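Side-chain contact in EscD/YscD/HrpQ family type III secretion system inner membrane ring protein (Pseudomonas aeruginosa, PDB 6UID), which probably forms part of the inner membrane ring of the type III secretion basal body, its cytoplasmic domain facing the sorting platform: residues A17-G22 against A35-L40. Sequence-based numbering, arbitrary orientation.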
loop_
_atom_site.group_PDB
_atom_site.type_symbol
_atom_site.label_atom_id
_atom_site.label_comp_id
_atom_site.label_asym_id
_atom_site.label_seq_id
_atom_site.Cartn_x
_atom_site.Cartn_y
_atom_site.Cartn_z
ATOM N N ALA A 17 8.151 -1.301 -9.763
ATOM C CA ALA A 17 7.045 -1.169 -10.700
ATOM C C ALA A 17 6.220 0.071 -10.404
ATOM O O ALA A 17 6.018 0.461 -9.247
ATOM C CB ALA A 17 6.128 -2.378 -10.607
ATOM N N GLU A 18 5.728 0.694 -11.466
ATOM C CA GLU A 18 4.897 1.883 -11.386
ATOM C C GLU A 18 3.714 1.734 -12.327
ATOM O O GLU A 18 3.866 1.237 -13.443
ATOM C CB GLU A 18 5.676 3.153 -11.745
ATOM C CG GLU A 18 6.803 3.442 -10.765
ATOM C CD GLU A 18 7.599 4.702 -11.106
ATOM O OE1 GLU A 18 7.125 5.523 -11.918
ATOM O OE2 GLU A 18 8.710 4.869 -10.555
ATOM N N VAL A 19 2.536 2.136 -11.873
ATOM C CA VAL A 19 1.304 1.937 -12.629
ATOM C C VAL A 19 0.430 3.171 -12.454
ATOM O O VAL A 19 0.279 3.683 -11.341
ATOM C CB VAL A 19 0.545 0.684 -12.156
ATOM C CG1 VAL A 19 -0.690 0.426 -13.054
ATOM C CG2 VAL A 19 1.430 -0.537 -12.159
ATOM N N SER A 20 -0.168 3.644 -13.525
ATOM C CA SER A 20 -1.155 4.711 -13.493
ATOM C C SER A 20 -2.546 4.135 -13.267
ATOM O O SER A 20 -2.877 3.070 -13.799
ATOM C CB SER A 20 -1.160 5.484 -14.809
ATOM O OG SER A 20 0.103 6.095 -15.055
ATOM N N LEU A 21 -3.364 4.833 -12.485
ATOM C CA LEU A 21 -4.655 4.344 -12.034
ATOM C C LEU A 21 -5.744 5.319 -12.456
ATOM O O LEU A 21 -5.654 6.524 -12.172
ATOM C CB LEU A 21 -4.690 4.228 -10.509
ATOM C CG LEU A 21 -3.619 3.347 -9.879
ATOM C CD1 LEU A 21 -3.782 3.411 -8.359
ATOM C CD2 LEU A 21 -3.616 1.923 -10.389
ATOM N N GLY A 22 -6.782 4.794 -13.091
ATOM C CA GLY A 22 -7.992 5.538 -13.346
ATOM C C GLY A 22 -8.913 5.524 -12.139
ATOM O O GLY A 22 -8.546 5.114 -11.036
ATOM N N ALA A 35 -7.494 -9.734 -8.891
ATOM C CA ALA A 35 -6.628 -8.590 -8.649
ATOM C C ALA A 35 -6.407 -7.771 -9.911
ATOM O O ALA A 35 -6.058 -8.315 -10.971
ATOM C CB ALA A 35 -5.279 -9.054 -8.100
ATOM N N ASP A 36 -6.611 -6.464 -9.781
ATOM C CA ASP A 36 -6.288 -5.512 -10.838
ATOM C C ASP A 36 -4.788 -5.299 -10.961
ATOM O O ASP A 36 -4.267 -5.119 -12.072
ATOM C CB ASP A 36 -6.996 -4.198 -10.539
ATOM C CG ASP A 36 -8.497 -4.386 -10.424
ATOM O OD1 ASP A 36 -9.096 -4.812 -11.423
ATOM O OD2 ASP A 36 -9.085 -4.218 -9.341
ATOM N N LEU A 37 -4.080 -5.290 -9.830
ATOM C CA LEU A 37 -2.630 -5.191 -9.769
ATOM C C LEU A 37 -2.153 -6.490 -9.124
ATOM O O LEU A 37 -2.463 -6.755 -7.961
ATOM C CB LEU A 37 -2.216 -3.979 -8.938
ATOM C CG LEU A 37 -2.761 -2.626 -9.405
ATOM C CD1 LEU A 37 -2.334 -1.469 -8.475
ATOM C CD2 LEU A 37 -2.333 -2.359 -10.834
ATOM N N VAL A 38 -1.433 -7.315 -9.887
ATOM C CA VAL A 38 -0.965 -8.614 -9.403
ATOM C C VAL A 38 0.364 -8.447 -8.671
ATOM O O VAL A 38 1.343 -7.940 -9.233
ATOM C CB VAL A 38 -0.850 -9.627 -10.558
ATOM C CG1 VAL A 38 -0.290 -10.929 -10.054
ATOM C CG2 VAL A 38 -2.209 -9.845 -11.183
ATOM N N LEU A 39 0.392 -8.881 -7.415
ATOM C CA LEU A 39 1.535 -8.741 -6.534
ATOM C C LEU A 39 2.109 -10.116 -6.283
ATOM O O LEU A 39 1.365 -11.038 -5.927
ATOM C CB LEU A 39 1.105 -8.177 -5.179
ATOM C CG LEU A 39 0.495 -6.788 -5.181
ATOM C CD1 LEU A 39 0.014 -6.444 -3.764
ATOM C CD2 LEU A 39 1.495 -5.771 -5.676
ATOM N N LEU A 40 3.422 -10.249 -6.469
ATOM C CA LEU A 40 4.140 -11.512 -6.336
ATOM C C LEU A 40 5.126 -11.355 -5.187
ATOM O O LEU A 40 6.157 -10.688 -5.329
ATOM C CB LEU A 40 4.845 -11.861 -7.642
ATOM C CG LEU A 40 3.919 -11.998 -8.854
ATOM C CD1 LEU A 40 4.716 -12.399 -10.072
ATOM C CD2 LEU A 40 2.795 -12.969 -8.567
#
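L37, which meets V19 and L21 across the contact, is anchored by backbone hydrogen bonding with A27, next to the bond that D36 OD2 accepts from A27 N. These are among the bonds that hold the segment, fixing the short strand 37-38 along strand 24-29; N14 adds two more, to L40 N and V38 O. Between L37 and its two partners there is no hydrogen bond or salt bridge, and what meets is methyl against methyl.

From that edge L37 reaches over with both branches, one for each partner. Its CD2 lies 3.9 Å from CG1 of V19, the two side chains running past each other in opposite directions. Its CD1 sits 4.1 Å from CD2 of L21, with the side chains at a slant to one another. With CG1 anti to the backbone N (chi1 -175°), that methyl is the nearer of V19's two to L37 CD2. L21 starts less directly: its CA-CB bond does not aim at strand 37-38, and it is the end of the side chain that closes the distance. The backbones stay well apart, with CA of V19 8.6 Å from CA of L37.

Strand 18-21 borders the antiparallel sheet, paired with strand 5-9, while strand 37-38 borders the mixed sheet. The three side chains therefore bridge the two sheets along one margin of a beta sandwich, consistent with the FHA-like fold of this family. L37 also packs on F9, V26 and L28. L21 is buried, but V19 and L37 keep some solvent exposure, so water is only partly excluded from this small apolar seam of about 102 Å², which lacks the directional bonds that would lock one strand's register against the other.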